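Dehalogenase (Rhodospirillaceae, PDB 6A41) probably removes halogen from organic substrates, using a scaffold related to the Rossmann-fold reductases. Local coordinates at residues Y187-P190 with A191-A194; S136-L140 with R141-N145. All blocks are in the same frame, centred on the assembly; numbering follows the deposited sequence.

Contact 1 of 2, residues Y187-P190 with A191-A194; sequences YFPP and ALLA
The carbonyl oxygen of Pro189 is the point on which the start of this short helix turns: the backbone N of Leu193 donates to Pro189 O at 3.1 Å, and the N-H line is nearly straight at 164°. The donor lies in the carbonyl plane, so this i to i+4 bond is well formed. Pro189 holds the N-cap position, and Pro190, which has no N-H to offer, occupies the first helical place, where a proline costs no backbone bond. The end of the turn is less firm, for Ala194 N reaches Pro190 O only through a weak bond.

Hydrophobic side chains fill in around this polar frame. Leu192 carries its CG anti to the backbone N (chi1 -177°), which brings the branch back over the incoming chain. There its CD2 meets Phe188 CD1 at 3.9 Å, approaching the ring obliquely, while the two side chains run side by side in the same direction. The same methyl packs against the backbone of Tyr187, with Leu192 CD2 3.7 Å from Tyr187 O. Nearer the helix backbone, Leu192 CB rests 4.0 Å from Pro189 CD. Leu193 turns its CD1 to two consecutive carbonyls, Pro189 O at 3.5 Å and Phe188 O at 3.6 Å. The principle illustrated is that of a helix start whose first turn packs on the very residues leading into it.

Tyr187 leads away from the turn, its OH hydrogen-bonded to Tyr86 O and its ring edge-to-face with Phe16. Following strand 172-179 and preceding helix 196-204, the turn sits at the surface, with Phe188 and Leu192 both laid against Met202 of that next helix.

Contact 2 of 2, residues S136-L140 with R141-N145; sequences SAAPL and RGIAN
Arg141 and Gly142 both turn back to Ala138 O, closing a tight turn just past strand 129-136 of the Rossmann-type sheet; an ST turn opens it, with Ser136 OG accepting from Ala138 N. Arg141 N donates to Ala138 O at 3.0 Å, from well above the carbonyl plane. The arginine side chain then bends at chi2 (-67°), so its aliphatic part passes beside the preceding carbonyl and its guanidinium edge reaches Leu140 O. Arg141 NH1 donates to Leu140 O at 2.9 Å, the oxygen lying close to the guanidinium plane although the donor stands above that of the carbonyl. A leucine here would probably leave Leu140 O without this donor, since a hydrocarbon tip has no N-H. Gly142 N supplies the second bond to Ala138 O, at 2.8 Å and nearly straight (167°). Its positive phi, 84°, would press a CB against the preceding carbonyl oxygen. Beyond it the chain extends toward another copy of the protein: Ser162 of the second subunit bonds to Ile143 N, and Lys165 of that subunit to the carbonyls of Arg141 and Gly142. Ile143 reaches back across the turn, its CD1 touching Ala138 CB at 3.6 Å.

From the N terminus, contact 2 comes first, closing a turn between strand 129-136 and helix 147-158. The chain then runs through helix 160-167 and strand 172-179, the next strand across the sheet, before contact 1 opens helix 190-193. The two follow in series, neither enclosing nor crossing the other. Contacts 1 and 2 lie 19 Å apart between centres and about 6 Å between nearest atoms. Helix 147-158 links them indirectly: Tyr149 and Arg153 both touch Ser136 of contact 2, and Tyr187 of contact 1 meets the Tyr149 ring and has a weak bond to Arg153. Loops following two neighbouring strands share one helix, while contact 2 also faces two other subunits and contact 1 touches none.

Contact 1 of 2, residues Y187-P190 with A191-A194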
ATOM      1  N   TYR A 187      -7.188 -21.923  10.300  1.00 12.78           N
ATOM      2  CA  TYR A 187      -6.918 -21.813   8.889  1.00 12.24           C
ATOM      3  C   TYR A 187      -5.919 -22.866   8.359  1.00 12.31           C
ATOM      4  O   TYR A 187      -5.949 -23.122   7.157  1.00 11.26           O
ATOM      5  CB  TYR A 187      -6.439 -20.376   8.600  1.00 12.48           C
ATOM      6  CG  TYR A 187      -7.496 -19.356   9.068  1.00 11.94           C
ATOM      7  CD1 TYR A 187      -8.780 -19.417   8.604  1.00 12.44           C
ATOM      8  CD2 TYR A 187      -7.212 -18.459  10.034  1.00 12.19           C
ATOM      9  CE1 TYR A 187      -9.782 -18.586   9.143  1.00 12.28           C
ATOM     10  CE2 TYR A 187      -8.179 -17.558  10.535  1.00 12.16           C
ATOM     11  CZ  TYR A 187      -9.424 -17.578  10.038  1.00 11.85           C
ATOM     12  OH  TYR A 187     -10.416 -16.752  10.614  1.00 12.01           O
ATOM     13  N   PHE A 188      -4.961 -23.359   9.208  1.00 11.09           N
ATOM     14  CA  PHE A 188      -3.912 -24.301   8.737  1.00 11.98           C
ATOM     15  C   PHE A 188      -3.796 -25.418   9.767  1.00 12.52           C
ATOM     16  O   PHE A 188      -2.819 -25.496  10.468  1.00 12.23           O
ATOM     17  CB  PHE A 188      -2.569 -23.571   8.439  1.00 11.78           C
ATOM     18  CG  PHE A 188      -2.728 -22.579   7.343  1.00 11.99           C
ATOM     19  CD1 PHE A 188      -2.692 -23.000   6.031  1.00 12.85           C
ATOM     20  CD2 PHE A 188      -3.112 -21.239   7.678  1.00 12.14           C
ATOM     21  CE1 PHE A 188      -3.030 -22.082   5.003  1.00 12.87           C
ATOM     22  CE2 PHE A 188      -3.434 -20.338   6.690  1.00 12.43           C
ATOM     23  CZ  PHE A 188      -3.358 -20.768   5.340  1.00 12.88           C
ATOM     24  N   PRO A 189      -4.833 -26.199   9.890  1.00 13.60           N
ATOM     25  CA  PRO A 189      -4.873 -27.180  10.949  1.00 14.64           C
ATOM     26  C   PRO A 189      -4.131 -28.441  10.570  1.00 13.57           C
ATOM     27  O   PRO A 189      -3.736 -28.588   9.416  1.00 12.10           O
ATOM     28  CB  PRO A 189      -6.392 -27.481  11.103  1.00 15.68           C
ATOM     29  CG  PRO A 189      -6.910 -27.336   9.713  1.00 16.22           C
ATOM     30  CD  PRO A 189      -6.142 -26.128   9.161  1.00 15.08           C
ATOM     31  N   PRO A 190      -3.987 -29.372  11.528  1.00 14.34           N
ATOM     32  CA  PRO A 190      -3.155 -30.573  11.276  1.00 14.91           C
ATOM     33  C   PRO A 190      -3.626 -31.339  10.119  1.00 14.68           C
ATOM     34  O   PRO A 190      -2.786 -31.872   9.386  1.00 15.07           O
ATOM     35  CB  PRO A 190      -3.216 -31.364  12.596  1.00 15.32           C
ATOM     36  CG  PRO A 190      -3.461 -30.238  13.591  1.00 15.99           C
ATOM     37  CD  PRO A 190      -4.469 -29.354  12.922  1.00 15.51           C
ATOM     38  N   ALA A 191      -4.927 -31.397   9.864  1.00 15.38           N
ATOM     39  CA  ALA A 191      -5.399 -32.255   8.752  1.00 17.11           C
ATOM     40  C   ALA A 191      -4.873 -31.756   7.385  1.00 18.46           C
ATOM     41  O   ALA A 191      -4.448 -32.514   6.441  1.00 16.93           O
ATOM     42  CB  ALA A 191      -6.896 -32.237   8.760  1.00 18.72           C
ATOM     43  N   LEU A 192      -4.866 -30.423   7.300  1.00 18.28           N
ATOM     44  CA  LEU A 192      -4.335 -29.761   6.113  1.00 19.56           C
ATOM     45  C   LEU A 192      -2.870 -29.975   5.989  1.00 19.62           C
ATOM     46  O   LEU A 192      -2.405 -30.307   4.907  1.00 21.79           O
ATOM     47  CB  LEU A 192      -4.696 -28.290   6.142  1.00 18.53           C
ATOM     48  CG  LEU A 192      -4.273 -27.443   4.940  1.00 19.16           C
ATOM     49  CD1 LEU A 192      -4.833 -28.028   3.672  1.00 20.70           C
ATOM     50  CD2 LEU A 192      -4.871 -26.029   5.069  1.00 18.88           C
ATOM     51  N   LEU A 193      -2.128 -29.856   7.087  1.00 20.48           N
ATOM     52  CA  LEU A 193      -0.671 -30.114   7.088  1.00 20.58           C
ATOM     53  C   LEU A 193      -0.293 -31.538   6.638  1.00 21.91           C
ATOM     54  O   LEU A 193       0.757 -31.726   6.108  1.00 22.43           O
ATOM     55  CB  LEU A 193      -0.026 -29.833   8.414  1.00 22.08           C
ATOM     56  CG  LEU A 193       0.395 -28.407   8.844  1.00 24.38           C
ATOM     57  CD1 LEU A 193      -0.575 -27.416   8.333  1.00 24.22           C
ATOM     58  CD2 LEU A 193       0.691 -28.277  10.326  1.00 26.13           C
ATOM     59  N   ALA A 194      -1.180 -32.495   6.824  1.00 21.68           N
ATOM     60  CA  ALA A 194      -0.897 -33.861   6.483  1.00 22.53           C
ATOM     61  C   ALA A 194      -1.295 -34.145   5.028  1.00 23.04           C
ATOM     62  O   ALA A 194      -1.131 -35.244   4.637  1.00 26.02           O
ATOM     63  CB  ALA A 194      -1.634 -34.779   7.453  1.00 22.05           C
TER

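Contact 2 of 2, residues S136-L140 with R141-N145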
ATOM      1  N   SER A 136      -5.547 -10.991   9.099  1.00 10.08           N
ATOM      2  CA  SER A 136      -5.155 -11.738   7.953  1.00 10.10           C
ATOM      3  C   SER A 136      -4.429 -10.923   6.940  1.00 10.27           C
ATOM      4  O   SER A 136      -4.759  -9.722   6.820  1.00 11.85           O
ATOM      5  CB  SER A 136      -6.363 -12.413   7.333  1.00  9.94           C
ATOM      6  OG  SER A 136      -6.038 -13.042   6.122  1.00  9.09           O
ATOM      7  N   ALA A 137      -3.413 -11.490   6.284  1.00  9.26           N
ATOM      8  CA  ALA A 137      -2.802 -10.858   5.118  1.00  9.88           C
ATOM      9  C   ALA A 137      -3.706 -10.935   3.837  1.00 10.05           C
ATOM     10  O   ALA A 137      -3.343 -10.369   2.806  1.00 10.35           O
ATOM     11  CB  ALA A 137      -1.374 -11.395   4.785  1.00  9.96           C
ATOM     12  N   ALA A 138      -4.770 -11.737   3.882  1.00  9.51           N
ATOM     13  CA  ALA A 138      -5.478 -11.990   2.680  1.00 10.06           C
ATOM     14  C   ALA A 138      -5.939 -10.711   1.922  1.00  9.80           C
ATOM     15  O   ALA A 138      -5.767 -10.671   0.710  1.00  9.15           O
ATOM     16  CB  ALA A 138      -6.683 -12.832   2.899  1.00  9.61           C
ATOM     17  N   PRO A 139      -6.436  -9.670   2.645  1.00  9.51           N
ATOM     18  CA  PRO A 139      -6.839  -8.453   1.922  1.00 10.35           C
ATOM     19  C   PRO A 139      -5.741  -7.777   1.158  1.00 10.30           C
ATOM     20  O   PRO A 139      -6.037  -7.012   0.217  1.00  9.64           O
ATOM     21  CB  PRO A 139      -7.313  -7.538   3.046  1.00 10.33           C
ATOM     22  CG  PRO A 139      -7.692  -8.451   4.109  1.00 10.46           C
ATOM     23  CD  PRO A 139      -6.705  -9.547   4.050  1.00 10.10           C
ATOM     24  N   LEU A 140      -4.474  -8.068   1.508  1.00  9.90           N
ATOM     25  CA  LEU A 140      -3.345  -7.422   0.793  1.00 10.82           C
ATOM     26  C   LEU A 140      -3.163  -7.988  -0.625  1.00 11.03           C
ATOM     27  O   LEU A 140      -2.395  -7.417  -1.421  1.00 10.48           O
ATOM     28  CB  LEU A 140      -2.046  -7.565   1.601  1.00 11.76           C
ATOM     29  CG  LEU A 140      -2.157  -6.812   2.946  1.00 14.92           C
ATOM     30  CD1 LEU A 140      -0.922  -7.200   3.845  1.00 15.75           C
ATOM     31  CD2 LEU A 140      -2.441  -5.344   2.780  1.00 16.41           C
ATOM     32  N   ARG A 141      -3.704  -9.133  -0.899  1.00 10.16           N
ATOM     33  CA  ARG A 141      -3.642  -9.744  -2.231  1.00 10.81           C
ATOM     34  C   ARG A 141      -5.002 -10.087  -2.855  1.00 10.33           C
ATOM     35  O   ARG A 141      -5.115 -10.142  -4.112  1.00 10.21           O
ATOM     36  CB  ARG A 141      -2.814 -11.031  -2.145  1.00 12.50           C
ATOM     37  CG  ARG A 141      -1.328 -10.851  -1.835  1.00 14.21           C
ATOM     38  CD  ARG A 141      -0.616 -10.150  -2.992  1.00 16.10           C
ATOM     39  NE  ARG A 141       0.805  -9.850  -2.690  1.00 16.69           N
ATOM     40  CZ  ARG A 141       1.270  -8.715  -2.146  1.00 17.22           C
ATOM     41  NH1 ARG A 141       0.459  -7.742  -1.768  1.00 16.29           N
ATOM     42  NH2 ARG A 141       2.582  -8.532  -1.989  1.00 16.07           N
ATOM     43  N   GLY A 142      -6.004 -10.443  -2.036  1.00  9.62           N
ATOM     44  CA  GLY A 142      -7.263 -10.894  -2.537  1.00  9.81           C
ATOM     45  C   GLY A 142      -7.241 -12.385  -2.865  1.00 10.69           C
ATOM     46  O   GLY A 142      -6.184 -13.015  -3.197  1.00  9.78           O
ATOM     47  N   ILE A 143      -8.405 -12.975  -2.705  1.00 10.28           N
ATOM     48  CA  ILE A 143      -8.526 -14.427  -2.910  1.00 11.15           C
ATOM     49  C   ILE A 143      -9.848 -14.684  -3.624  1.00 10.98           C
ATOM     50  O   ILE A 143     -10.908 -14.464  -3.014  1.00 10.12           O
ATOM     51  CB  ILE A 143      -8.450 -15.254  -1.588  1.00 11.19           C
ATOM     52  CG1 ILE A 143      -7.247 -14.896  -0.720  1.00 11.25           C
ATOM     53  CG2 ILE A 143      -8.478 -16.778  -1.836  1.00 11.37           C
ATOM     54  CD1 ILE A 143      -7.225 -15.599   0.658  1.00 11.73           C
ATOM     55  N   ALA A 144      -9.767 -15.283  -4.817  1.00 11.14           N
ATOM     56  CA  ALA A 144     -10.986 -15.632  -5.575  1.00 11.87           C
ATOM     57  C   ALA A 144     -11.817 -16.624  -4.749  1.00 12.10           C
ATOM     58  O   ALA A 144     -11.254 -17.514  -4.088  1.00 11.40           O
ATOM     59  CB  ALA A 144     -10.678 -16.196  -6.924  1.00 12.47           C
ATOM     60  N   ASN A 145     -13.135 -16.431  -4.790  1.00 11.95           N
ATOM     61  CA  ASN A 145     -14.082 -17.325  -4.100  1.00 12.93           C
ATOM     62  C   ASN A 145     -14.112 -17.225  -2.571  1.00 12.28           C
ATOM     63  O   ASN A 145     -14.874 -17.975  -1.926  1.00 11.54           O
ATOM     64  CB  ASN A 145     -13.994 -18.801  -4.602  1.00 13.42           C
ATOM     65  CG  ASN A 145     -14.001 -18.870  -6.097  1.00 15.67           C
ATOM     66  OD1 ASN A 145     -14.881 -18.328  -6.684  1.00 16.01           O
ATOM     67  ND2 ASN A 145     -13.014 -19.578  -6.731  1.00 16.18           N
TER